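Local structure of beta-1,4-mannanase (Caldicellulosiruptor saccharolyticus, 1PMH) at residues K28-S36 with A47-N55; Y82-Y93 with K135-I146. The protein probably anchors a mannan-degrading enzyme to its substrate, being a family 27 carbohydrate-binding module that holds mannohexaose. All blocks are in the same frame, centred on the assembly; numbering follows the deposited sequence.

Contact 1: K28-S36 with A47-N55; sequences KCIKKVSVS and ALRLDVEFN. With EDO (1,2-ethanediol), chain D.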
loop_
_atom_site.group_PDB
_atom_site.type_symbol
_atom_site.label_atom_id
_atom_site.label_comp_id
_atom_site.label_asym_id
_atom_site.label_seq_id
_atom_site.Cartn_x
_atom_site.Cartn_y
_atom_site.Cartn_z
ATOM N N LYS A 28 -7.131 -7.100 -10.275
ATOM C CA LYS A 28 -6.327 -7.810 -11.261
ATOM C C LYS A 28 -5.365 -8.787 -10.594
ATOM O O LYS A 28 -5.803 -9.849 -10.141
ATOM C CB LYS A 28 -5.674 -6.853 -12.275
ATOM C CG LYS A 28 -6.627 -5.912 -13.020
ATOM C CD LYS A 28 -7.457 -6.610 -14.103
ATOM C CE LYS A 28 -7.890 -5.668 -15.241
ATOM N NZ LYS A 28 -8.441 -4.288 -14.936
ATOM N N CYS A 29 -4.071 -8.494 -10.546
ATOM C CA CYS A 29 -3.102 -9.362 -9.898
ATOM C C CYS A 29 -3.332 -9.525 -8.421
ATOM O O CYS A 29 -2.878 -10.506 -7.815
ATOM C CB CYS A 29 -1.698 -8.837 -10.114
ATOM S SG CYS A 29 -1.405 -7.195 -9.379
ATOM N N ILE A 30 -4.061 -8.611 -7.798
ATOM C CA ILE A 30 -4.457 -8.761 -6.415
ATOM C C ILE A 30 -5.702 -9.623 -6.391
ATOM O O ILE A 30 -6.758 -9.196 -6.843
ATOM C CB ILE A 30 -4.703 -7.384 -5.762
ATOM C CG1 ILE A 30 -3.476 -6.492 -5.808
ATOM C CG2 ILE A 30 -5.195 -7.641 -4.335
ATOM C CD1 ILE A 30 -3.780 -5.024 -5.602
ATOM N N LYS A 31 -5.591 -10.846 -5.876
ATOM C CA LYS A 31 -6.669 -11.836 -5.892
ATOM C C LYS A 31 -7.606 -11.786 -4.689
ATOM O O LYS A 31 -8.700 -12.314 -4.765
ATOM C CB LYS A 31 -6.077 -13.242 -5.984
ATOM C CG LYS A 31 -5.205 -13.421 -7.188
ATOM C CD LYS A 31 -5.843 -12.978 -8.490
ATOM C CE LYS A 31 -4.985 -13.232 -9.663
ATOM N NZ LYS A 31 -5.631 -12.706 -10.881
ATOM N N LYS A 32 -7.154 -11.228 -3.585
ATOM C CA LYS A 32 -7.952 -11.146 -2.368
ATOM C C LYS A 32 -7.386 -10.074 -1.492
ATOM O O LYS A 32 -6.175 -9.886 -1.427
ATOM C CB LYS A 32 -7.971 -12.475 -1.606
ATOM C CG LYS A 32 -8.955 -12.546 -0.443
ATOM C CD LYS A 32 -8.907 -13.885 0.237
ATOM C CE LYS A 32 -9.672 -13.789 1.527
ATOM N NZ LYS A 32 -11.114 -13.551 1.253
ATOM N N VAL A 33 -8.291 -9.340 -0.866
ATOM C CA VAL A 33 -7.993 -8.291 0.083
ATOM C C VAL A 33 -8.681 -8.698 1.384
ATOM O O VAL A 33 -9.882 -8.999 1.404
ATOM C CB VAL A 33 -8.516 -6.958 -0.372
ATOM C CG1 VAL A 33 -8.212 -5.872 0.638
ATOM C CG2 VAL A 33 -7.947 -6.537 -1.700
ATOM N N SER A 34 -7.927 -8.767 2.473
ATOM C CA SER A 34 -8.497 -9.169 3.763
ATOM C C SER A 34 -7.731 -8.520 4.899
ATOM O O SER A 34 -6.631 -8.048 4.716
ATOM C CB SER A 34 -8.499 -10.705 3.888
ATOM O OG SER A 34 -7.166 -11.196 3.976
ATOM N N VAL A 35 -8.330 -8.557 6.088
ATOM C CA VAL A 35 -7.651 -8.122 7.301
ATOM C C VAL A 35 -7.053 -9.386 7.916
ATOM O O VAL A 35 -7.700 -10.409 7.979
ATOM C CB VAL A 35 -8.564 -7.264 8.204
ATOM C CG1 VAL A 35 -9.804 -8.031 8.672
ATOM C CG2 VAL A 35 -7.784 -6.632 9.329
ATOM N N SER A 36 -5.831 -9.266 8.387
ATOM C CA SER A 36 -5.081 -10.392 8.890
ATOM C C SER A 36 -4.423 -10.102 10.230
ATOM O O SER A 36 -3.952 -9.006 10.457
ATOM C CB SER A 36 -4.017 -10.748 7.839
ATOM O OG SER A 36 -3.150 -11.800 8.209
ATOM N N ALA A 47 -3.253 -6.221 10.062
ATOM C CA ALA A 47 -2.683 -5.638 8.860
ATOM C C ALA A 47 -3.555 -6.013 7.687
ATOM O O ALA A 47 -4.327 -6.958 7.753
ATOM C CB ALA A 47 -1.259 -6.105 8.664
ATOM N N LEU A 48 -3.399 -5.271 6.598
ATOM C CA LEU A 48 -4.083 -5.551 5.361
ATOM C C LEU A 48 -3.295 -6.555 4.577
ATOM O O LEU A 48 -2.175 -6.285 4.178
ATOM C CB LEU A 48 -4.338 -4.269 4.590
ATOM C CG LEU A 48 -5.311 -4.376 3.407
ATOM C CD1 LEU A 48 -6.730 -4.523 3.914
ATOM C CD2 LEU A 48 -5.156 -3.190 2.498
ATOM N N ARG A 49 -3.904 -7.700 4.273
ATOM C CA ARG A 49 -3.282 -8.744 3.484
ATOM C C ARG A 49 -3.792 -8.705 2.047
ATOM O O ARG A 49 -5.018 -8.819 1.814
ATOM C CB ARG A 49 -3.568 -10.120 4.120
ATOM C CG ARG A 49 -2.965 -11.278 3.336
ATOM C CD ARG A 49 -3.155 -12.600 4.042
ATOM N NE ARG A 49 -2.796 -13.705 3.157
ATOM C CZ ARG A 49 -2.209 -14.820 3.498
ATOM N NH1 ARG A 49 -1.930 -15.114 4.757
ATOM N NH2 ARG A 49 -1.982 -15.688 2.532
ATOM N N LEU A 50 -2.877 -8.625 1.097
ATOM C CA LEU A 50 -3.161 -8.659 -0.335
ATOM C C LEU A 50 -2.575 -9.955 -0.858
ATOM O O LEU A 50 -1.372 -10.144 -0.860
ATOM C CB LEU A 50 -2.488 -7.474 -1.018
ATOM C CG LEU A 50 -2.732 -6.089 -0.424
ATOM C CD1 LEU A 50 -1.892 -5.033 -1.148
ATOM C CD2 LEU A 50 -4.197 -5.766 -0.410
ATOM N N ASP A 51 -3.425 -10.878 -1.258
ATOM C CA ASP A 51 -2.925 -12.109 -1.916
ATOM C C ASP A 51 -2.742 -11.818 -3.368
ATOM O O ASP A 51 -3.712 -11.467 -4.032
ATOM C CB ASP A 51 -3.918 -13.245 -1.677
ATOM C CG ASP A 51 -3.976 -13.614 -0.221
ATOM O OD1 ASP A 51 -2.903 -14.010 0.296
ATOM O OD2 ASP A 51 -5.021 -13.518 0.435
ATOM N N VAL A 52 -1.494 -11.828 -3.851
ATOM C CA VAL A 52 -1.157 -11.452 -5.221
ATOM C C VAL A 52 -0.633 -12.678 -5.971
ATOM O O VAL A 52 -0.094 -13.633 -5.397
ATOM C CB VAL A 52 -0.172 -10.267 -5.306
ATOM C CG1 VAL A 52 -0.604 -9.154 -4.445
ATOM C CG2 VAL A 52 1.244 -10.668 -4.973
ATOM N N GLU A 53 -0.775 -12.581 -7.285
ATOM C CA GLU A 53 -0.158 -13.488 -8.223
ATOM C C GLU A 53 0.403 -12.706 -9.390
ATOM O O GLU A 53 -0.332 -11.982 -10.048
ATOM C CB GLU A 53 -1.160 -14.526 -8.734
ATOM C CG GLU A 53 -1.925 -15.304 -7.673
ATOM C CD GLU A 53 -2.849 -16.347 -8.256
ATOM O OE1 GLU A 53 -2.728 -16.661 -9.457
ATOM O OE2 GLU A 53 -3.669 -16.883 -7.481
ATOM N N PHE A 54 1.698 -12.842 -9.621
ATOM C CA PHE A 54 2.337 -12.198 -10.755
ATOM C C PHE A 54 2.720 -13.256 -11.777
ATOM O O PHE A 54 3.081 -14.358 -11.400
ATOM C CB PHE A 54 3.560 -11.381 -10.342
ATOM C CG PHE A 54 3.295 -10.263 -9.361
ATOM C CD1 PHE A 54 2.224 -9.421 -9.518
ATOM C CD2 PHE A 54 4.156 -10.053 -8.318
ATOM C CE1 PHE A 54 2.062 -8.337 -8.649
ATOM C CE2 PHE A 54 3.993 -8.984 -7.452
ATOM C CZ PHE A 54 2.932 -8.152 -7.620
ATOM N N ASN A 55 2.669 -12.854 -13.047
ATOM C CA ASN A 55 3.039 -13.725 -14.178
ATOM C C ASN A 55 4.412 -13.320 -14.717
ATOM O O ASN A 55 4.627 -12.162 -15.080
ATOM C CB ASN A 55 1.989 -13.522 -15.260
ATOM C CG ASN A 55 2.107 -14.542 -16.390
ATOM O OD1 ASN A 55 3.213 -14.858 -16.798
ATOM N ND2 ASN A 55 0.977 -15.103 -16.832
HETATM C C1 EDO D . -2.921 -12.626 -12.312
HETATM O O1 EDO D . -4.028 -12.021 -12.931
HETATM C C2 EDO D . -1.860 -11.566 -12.459
HETATM O O2 EDO D . -0.784 -12.355 -12.873
HETATM O O HOH W 1 -6.261 -11.375 1.476
#

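Contact 2: Y82-Y93 with K135-I146; sequences YKSVEFEMFIPY and KDYTVIHKAFAI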
loop_
_atom_site.group_PDB
_atom_site.type_symbol
_atom_site.label_atom_id
_atom_site.label_comp_id
_atom_site.label_asym_id
_atom_site.label_seq_id
_atom_site.Cartn_x
_atom_site.Cartn_y
_atom_site.Cartn_z
ATOM N N TYR A 82 -1.764 18.917 5.232
ATOM C CA TYR A 82 -1.181 17.575 5.156
ATOM C C TYR A 82 -0.041 17.621 4.155
ATOM O O TYR A 82 -0.164 18.212 3.091
ATOM C CB TYR A 82 -2.238 16.540 4.741
ATOM C CG TYR A 82 -3.327 16.335 5.791
ATOM C CD1 TYR A 82 -4.463 17.136 5.837
ATOM C CD2 TYR A 82 -3.246 15.333 6.738
ATOM C CE1 TYR A 82 -5.451 16.945 6.778
ATOM C CE2 TYR A 82 -4.234 15.115 7.699
ATOM C CZ TYR A 82 -5.320 15.935 7.728
ATOM O OH TYR A 82 -6.329 15.753 8.649
ATOM N N LYS A 83 1.082 16.984 4.504
ATOM C CA LYS A 83 2.316 17.103 3.742
ATOM C C LYS A 83 2.897 15.786 3.281
ATOM O O LYS A 83 3.786 15.801 2.438
ATOM C CB LYS A 83 3.388 17.924 4.482
ATOM C CG LYS A 83 2.893 19.324 4.850
ATOM C CD LYS A 83 4.045 20.150 5.354
ATOM C CE LYS A 83 3.620 21.567 5.632
ATOM N NZ LYS A 83 4.752 22.446 5.938
ATOM N N SER A 84 2.403 14.652 3.786
ATOM C CA SER A 84 2.955 13.376 3.388
ATOM C C SER A 84 1.931 12.261 3.513
ATOM O O SER A 84 0.982 12.350 4.283
ATOM C CB SER A 84 4.218 13.024 4.206
ATOM O OG SER A 84 3.948 12.809 5.568
ATOM N N VAL A 85 2.180 11.198 2.770
ATOM C CA VAL A 85 1.516 9.886 2.939
ATOM C C VAL A 85 2.607 8.873 3.252
ATOM O O VAL A 85 3.553 8.748 2.500
ATOM C CB VAL A 85 0.727 9.469 1.680
ATOM C CG1 VAL A 85 0.162 8.058 1.889
ATOM C CG2 VAL A 85 -0.410 10.490 1.442
ATOM N N GLU A 86 2.450 8.200 4.374
ATOM C CA GLU A 86 3.396 7.238 4.879
ATOM C C GLU A 86 2.763 5.856 4.903
ATOM O O GLU A 86 1.541 5.727 5.048
ATOM C CB GLU A 86 3.778 7.628 6.310
ATOM C CG GLU A 86 4.915 6.821 6.895
ATOM C CD GLU A 86 5.387 7.421 8.190
ATOM O OE1 GLU A 86 5.390 8.685 8.276
ATOM O OE2 GLU A 86 5.828 6.637 9.066
ATOM N N PHE A 87 3.542 4.800 4.759
ATOM C CA PHE A 87 3.026 3.435 4.791
ATOM C C PHE A 87 4.147 2.474 5.124
ATOM O O PHE A 87 5.335 2.797 4.954
ATOM C CB PHE A 87 2.398 3.072 3.441
ATOM C CG PHE A 87 3.414 3.007 2.343
ATOM C CD1 PHE A 87 4.100 1.813 2.094
ATOM C CD2 PHE A 87 3.790 4.149 1.661
ATOM C CE1 PHE A 87 5.140 1.780 1.215
ATOM C CE2 PHE A 87 4.853 4.095 0.742
ATOM C CZ PHE A 87 5.497 2.913 0.519
ATOM N N GLU A 88 3.747 1.270 5.556
ATOM C CA GLU A 88 4.648 0.141 5.712
ATOM C C GLU A 88 4.102 -0.999 4.863
ATOM O O GLU A 88 2.917 -1.303 4.897
ATOM C CB GLU A 88 4.726 -0.300 7.191
ATOM C CG GLU A 88 5.284 0.765 8.126
ATOM C CD GLU A 88 5.369 0.336 9.583
ATOM O OE1 GLU A 88 6.155 -0.575 9.845
ATOM O OE2 GLU A 88 4.723 0.973 10.451
HETATM N N MSE A 89 5.021 -1.663 4.184
HETATM C CA MSE A 89 4.718 -2.785 3.303
HETATM C C MSE A 89 5.601 -3.946 3.682
HETATM O O MSE A 89 6.792 -3.756 3.921
HETATM C CB MSE A 89 4.973 -2.312 1.888
HETATM C CG MSE A 89 4.710 -3.304 0.847
HETATM SE SE MSE A 89 5.247 -2.633 -0.912
HETATM C CE MSE A 89 4.361 -1.200 -0.963
ATOM N N PHE A 90 5.037 -5.157 3.711
ATOM C CA PHE A 90 5.718 -6.349 4.196
ATOM C C PHE A 90 5.556 -7.459 3.162
ATOM O O PHE A 90 4.429 -7.770 2.790
ATOM C CB PHE A 90 5.138 -6.858 5.537
ATOM C CG PHE A 90 5.063 -5.802 6.617
ATOM C CD1 PHE A 90 4.093 -4.842 6.610
ATOM C CD2 PHE A 90 5.966 -5.818 7.652
ATOM C CE1 PHE A 90 4.049 -3.851 7.558
ATOM C CE2 PHE A 90 5.928 -4.823 8.622
ATOM C CZ PHE A 90 4.975 -3.845 8.545
ATOM N N ILE A 91 6.649 -8.117 2.805
ATOM C CA ILE A 91 6.576 -9.256 1.889
ATOM C C ILE A 91 7.389 -10.378 2.528
ATOM O O ILE A 91 8.548 -10.176 2.861
ATOM C CB ILE A 91 7.136 -8.949 0.482
ATOM C CG1 ILE A 91 6.655 -7.591 -0.051
ATOM C CG2 ILE A 91 6.742 -10.077 -0.439
ATOM C CD1 ILE A 91 7.578 -6.407 0.194
ATOM N N PRO A 92 6.815 -11.581 2.689
ATOM C CA PRO A 92 7.578 -12.725 3.245
ATOM C C PRO A 92 8.916 -12.858 2.507
ATOM O O PRO A 92 8.960 -13.063 1.298
ATOM C CB PRO A 92 6.658 -13.903 2.981
ATOM C CG PRO A 92 5.338 -13.352 2.940
ATOM C CD PRO A 92 5.424 -11.985 2.397
ATOM N N TYR A 93 10.012 -12.835 3.253
ATOM C CA TYR A 93 11.333 -12.745 2.698
ATOM C C TYR A 93 11.741 -13.971 1.953
ATOM O O TYR A 93 12.251 -13.879 0.834
ATOM C CB TYR A 93 12.359 -12.423 3.781
ATOM C CG TYR A 93 13.763 -12.285 3.258
ATOM C CD1 TYR A 93 14.263 -11.065 2.807
ATOM C CD2 TYR A 93 14.581 -13.407 3.142
ATOM C CE1 TYR A 93 15.535 -10.979 2.298
ATOM C CE2 TYR A 93 15.856 -13.315 2.625
ATOM C CZ TYR A 93 16.320 -12.096 2.191
ATOM O OH TYR A 93 17.587 -11.987 1.660
ATOM N N LYS A 135 8.808 -15.400 11.277
ATOM C CA LYS A 135 9.031 -15.367 9.851
ATOM C C LYS A 135 9.706 -14.052 9.512
ATOM O O LYS A 135 9.375 -13.004 10.030
ATOM C CB LYS A 135 7.675 -15.462 9.135
ATOM C CG LYS A 135 7.709 -15.630 7.651
ATOM C CD LYS A 135 6.365 -16.152 7.102
ATOM C CE LYS A 135 6.574 -17.269 6.082
ATOM N NZ LYS A 135 7.709 -17.023 5.123
ATOM N N ASP A 136 10.634 -14.120 8.569
ATOM C CA ASP A 136 11.282 -12.942 8.059
ATOM C C ASP A 136 10.471 -12.247 6.972
ATOM O O ASP A 136 9.886 -12.950 6.137
ATOM C CB ASP A 136 12.691 -13.275 7.542
ATOM C CG ASP A 136 13.622 -13.739 8.621
ATOM O OD1 ASP A 136 13.531 -13.248 9.769
ATOM O OD2 ASP A 136 14.449 -14.628 8.373
ATOM N N TYR A 137 10.531 -10.915 6.947
ATOM C CA TYR A 137 9.864 -10.105 5.961
ATOM C C TYR A 137 10.805 -9.062 5.394
ATOM O O TYR A 137 11.596 -8.459 6.131
ATOM C CB TYR A 137 8.693 -9.350 6.586
ATOM C CG TYR A 137 7.585 -10.295 6.997
ATOM C CD1 TYR A 137 7.574 -10.943 8.237
ATOM C CD2 TYR A 137 6.548 -10.592 6.143
ATOM C CE1 TYR A 137 6.584 -11.843 8.569
ATOM C CE2 TYR A 137 5.545 -11.496 6.445
ATOM C CZ TYR A 137 5.575 -12.154 7.676
ATOM O OH TYR A 137 4.605 -13.066 7.998
ATOM N N THR A 138 10.655 -8.792 4.102
ATOM C CA THR A 138 11.129 -7.546 3.495
ATOM C C THR A 138 10.164 -6.456 3.884
ATOM O O THR A 138 8.961 -6.617 3.667
ATOM C CB THR A 138 11.090 -7.726 1.967
ATOM O OG1 THR A 138 11.894 -8.834 1.575
ATOM C CG2 THR A 138 11.484 -6.469 1.241
ATOM N N VAL A 139 10.675 -5.374 4.480
ATOM C CA VAL A 139 9.837 -4.283 4.933
ATOM C C VAL A 139 10.266 -2.993 4.277
ATOM O O VAL A 139 11.431 -2.583 4.319
ATOM C CB VAL A 139 9.943 -4.159 6.442
ATOM C CG1 VAL A 139 9.088 -2.991 6.950
ATOM C CG2 VAL A 139 9.540 -5.484 7.121
ATOM N N ILE A 140 9.298 -2.338 3.652
ATOM C CA ILE A 140 9.441 -1.039 2.987
ATOM C C ILE A 140 8.616 -0.063 3.784
ATOM O O ILE A 140 7.427 -0.240 3.967
ATOM C CB ILE A 140 8.987 -1.115 1.540
ATOM C CG1 ILE A 140 9.935 -2.057 0.802
ATOM C CG2 ILE A 140 8.979 0.274 0.883
ATOM C CD1 ILE A 140 9.531 -2.404 -0.563
ATOM N N HIS A 141 9.281 0.968 4.266
ATOM C CA HIS A 141 8.645 1.996 5.078
ATOM C C HIS A 141 9.052 3.328 4.487
ATOM O O HIS A 141 10.225 3.717 4.563
ATOM C CB HIS A 141 9.122 1.881 6.525
ATOM C CG HIS A 141 8.470 2.828 7.471
ATOM N ND1 HIS A 141 8.844 2.919 8.795
ATOM C CD2 HIS A 141 7.420 3.664 7.324
ATOM C CE1 HIS A 141 7.965 3.681 9.424
ATOM N NE2 HIS A 141 7.228 4.302 8.527
ATOM N N LYS A 142 8.099 4.052 3.890
ATOM C CA LYS A 142 8.405 5.297 3.174
ATOM C C LYS A 142 7.324 6.305 3.474
ATOM O O LYS A 142 6.217 5.936 3.824
ATOM C CB LYS A 142 8.401 5.108 1.640
ATOM C CG LYS A 142 9.396 4.138 1.081
ATOM C CD LYS A 142 10.769 4.718 1.030
ATOM C CE LYS A 142 11.731 3.884 0.197
ATOM N NZ LYS A 142 13.146 4.098 0.656
ATOM N N ALA A 143 7.681 7.563 3.247
ATOM C CA ALA A 143 6.739 8.663 3.170
ATOM C C ALA A 143 6.988 9.431 1.900
ATOM O O ALA A 143 8.123 9.758 1.614
ATOM C CB ALA A 143 6.850 9.578 4.379
ATOM N N PHE A 144 5.926 9.751 1.183
ATOM C CA PHE A 144 6.000 10.559 -0.017
ATOM C C PHE A 144 5.312 11.887 0.197
ATOM O O PHE A 144 4.292 11.937 0.892
ATOM C CB PHE A 144 5.370 9.840 -1.208
ATOM C CG PHE A 144 6.020 8.559 -1.581
ATOM C CD1 PHE A 144 7.364 8.496 -1.789
ATOM C CD2 PHE A 144 5.285 7.410 -1.793
ATOM C CE1 PHE A 144 7.958 7.288 -2.117
ATOM C CE2 PHE A 144 5.862 6.250 -2.195
ATOM C CZ PHE A 144 7.196 6.162 -2.322
ATOM N N ALA A 145 5.830 12.934 -0.433
ATOM C CA ALA A 145 5.269 14.258 -0.296
ATOM C C ALA A 145 3.905 14.382 -0.948
ATOM O O ALA A 145 3.679 13.890 -2.064
ATOM C CB ALA A 145 6.194 15.311 -0.897
ATOM N N ILE A 146 3.011 15.115 -0.284
ATOM C CA ILE A 146 1.831 15.680 -0.927
ATOM C C ILE A 146 2.279 17.041 -1.490
ATOM O O ILE A 146 2.661 17.904 -0.702
ATOM C CB ILE A 146 0.649 15.828 0.029
ATOM C CG1 ILE A 146 0.257 14.476 0.632
ATOM C CG2 ILE A 146 -0.525 16.475 -0.661
ATOM C CD1 ILE A 146 -0.770 14.551 1.730
#

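Contact 1: K28-S36 with A47-N55
The backbone carbonyl oxygen Asp51 O accepts two N-H groups from the neighbouring strand: Lys31 N at 2.7 Å and Lys32 N at a weak 3.5 Å. Two consecutive residues set against one make a classic beta bulge, which moves the register by one residue between the Ile30-Val52 pair and the Lys32-Asp51 pair. From there regular antiparallel pairing continues to Ser36 and Ala47.

On the face carrying Lys32, Ser34, Arg49 and Asp51, the aspartate is held at both oxygens. Arg49, its chain extended from a CG anti to the backbone N (chi1 179°), comes side-on, and its NE and NH2 both reach Asp51 OD1, NE at 2.9 Å; its NH1 pairs with Asp38. One water donates to Asp51 OD2 at 2.7 Å and to Arg49 O, and accepts from Ser34 OG, a small hydroxyl that leaves room for it. The methylenes of Lys32 run alongside the carboxylate, CB lying 3.7 Å from Asp51 OD2, while the amine leads away. Lys31 crosses Glu53 at about a right angle, resting its CG 3.8 Å from Glu53 OE2.

The other face is apolar. Val33 CG1 meets Leu48 CD1 at 3.8 Å and its CG2 lies beside Leu50 CD2; branched and aliphatic residues suit this side because Leu65 and Phe162 of the second sheet pack onto it. Near the start, Cys29 SG sits 3.7 Å from Phe54 CE1 at the ring's edge, a sulfur-aromatic contact, with Val52 CG2 over one face. The whole is a bulged beta hairpin of a jellyroll sandwich, with a largely polar face and an apolar one turned to the second sheet, whose connecting loop supplies the calcium ligands Asn44 and Tyr46.

Contact 2: Y82-Y93 with K135-I146
Glu86 and His141 form the one side-chain hydrogen bond across these strands: His141 NE2 donates to Glu86 OE2 at 2.8 Å and 171°, meeting the oxygen on its anti side and 31° out of the carboxylate plane. Glu86 also forms salt bridges with Arg179 and Arg181, so an alanine here would probably leave both arginines without their acidic mate and the imidazole freer to turn. Ten backbone bonds zip the antiparallel pair together, from Lys83-Ile146 to Tyr93-Asp136.

In the conformer modelled, Glu88 CG makes a CH-pi contact 3.8 Å from the centroid of the His141 ring, over one face. Apolar packing lies mostly on the reverse face, where the Phe87 ring, turned between its backbone N and carbonyl carbon (chi1 66°), lies alongside the methylenes of Lys142 and brings CE2 within 3.8 Å of Phe144 CE2. Val139, as modelled, sets CG2 3.6 Å from Phe90 CD2 on the Glu86 side.

Strand 84-92 runs between 135-145 and 172-181, and 128-132 borders 135-145 beyond; Val85 and Ile140 touch strand 114-122 of the second sheet, while Pro92 occupies the N-cap position, directly ahead of helix 93-98.

In the fold
From the N terminus, contact 1 is the first to close: 28-36 turns back through a short loop, residues 37-46, onto 47-55. The chain then crosses into the second sheet with strands 61-68 and 76-78 before contact 2 opens. Its longer loop, 94-134, holds the rest of helix 93-98, which starts at Tyr93, then strands 102-109 and 114-122 of that second sheet, and strand 128-132, and brings in the glycan-binding residues Lys106, Asn110 and Trp113. The two contacts follow in series, neither enclosing nor crossing the other, with centres about 16 Å apart. Strand 172-181 joins them by pairing with both 47-53 and 84-92, and contributes the calcium ligand Asp176.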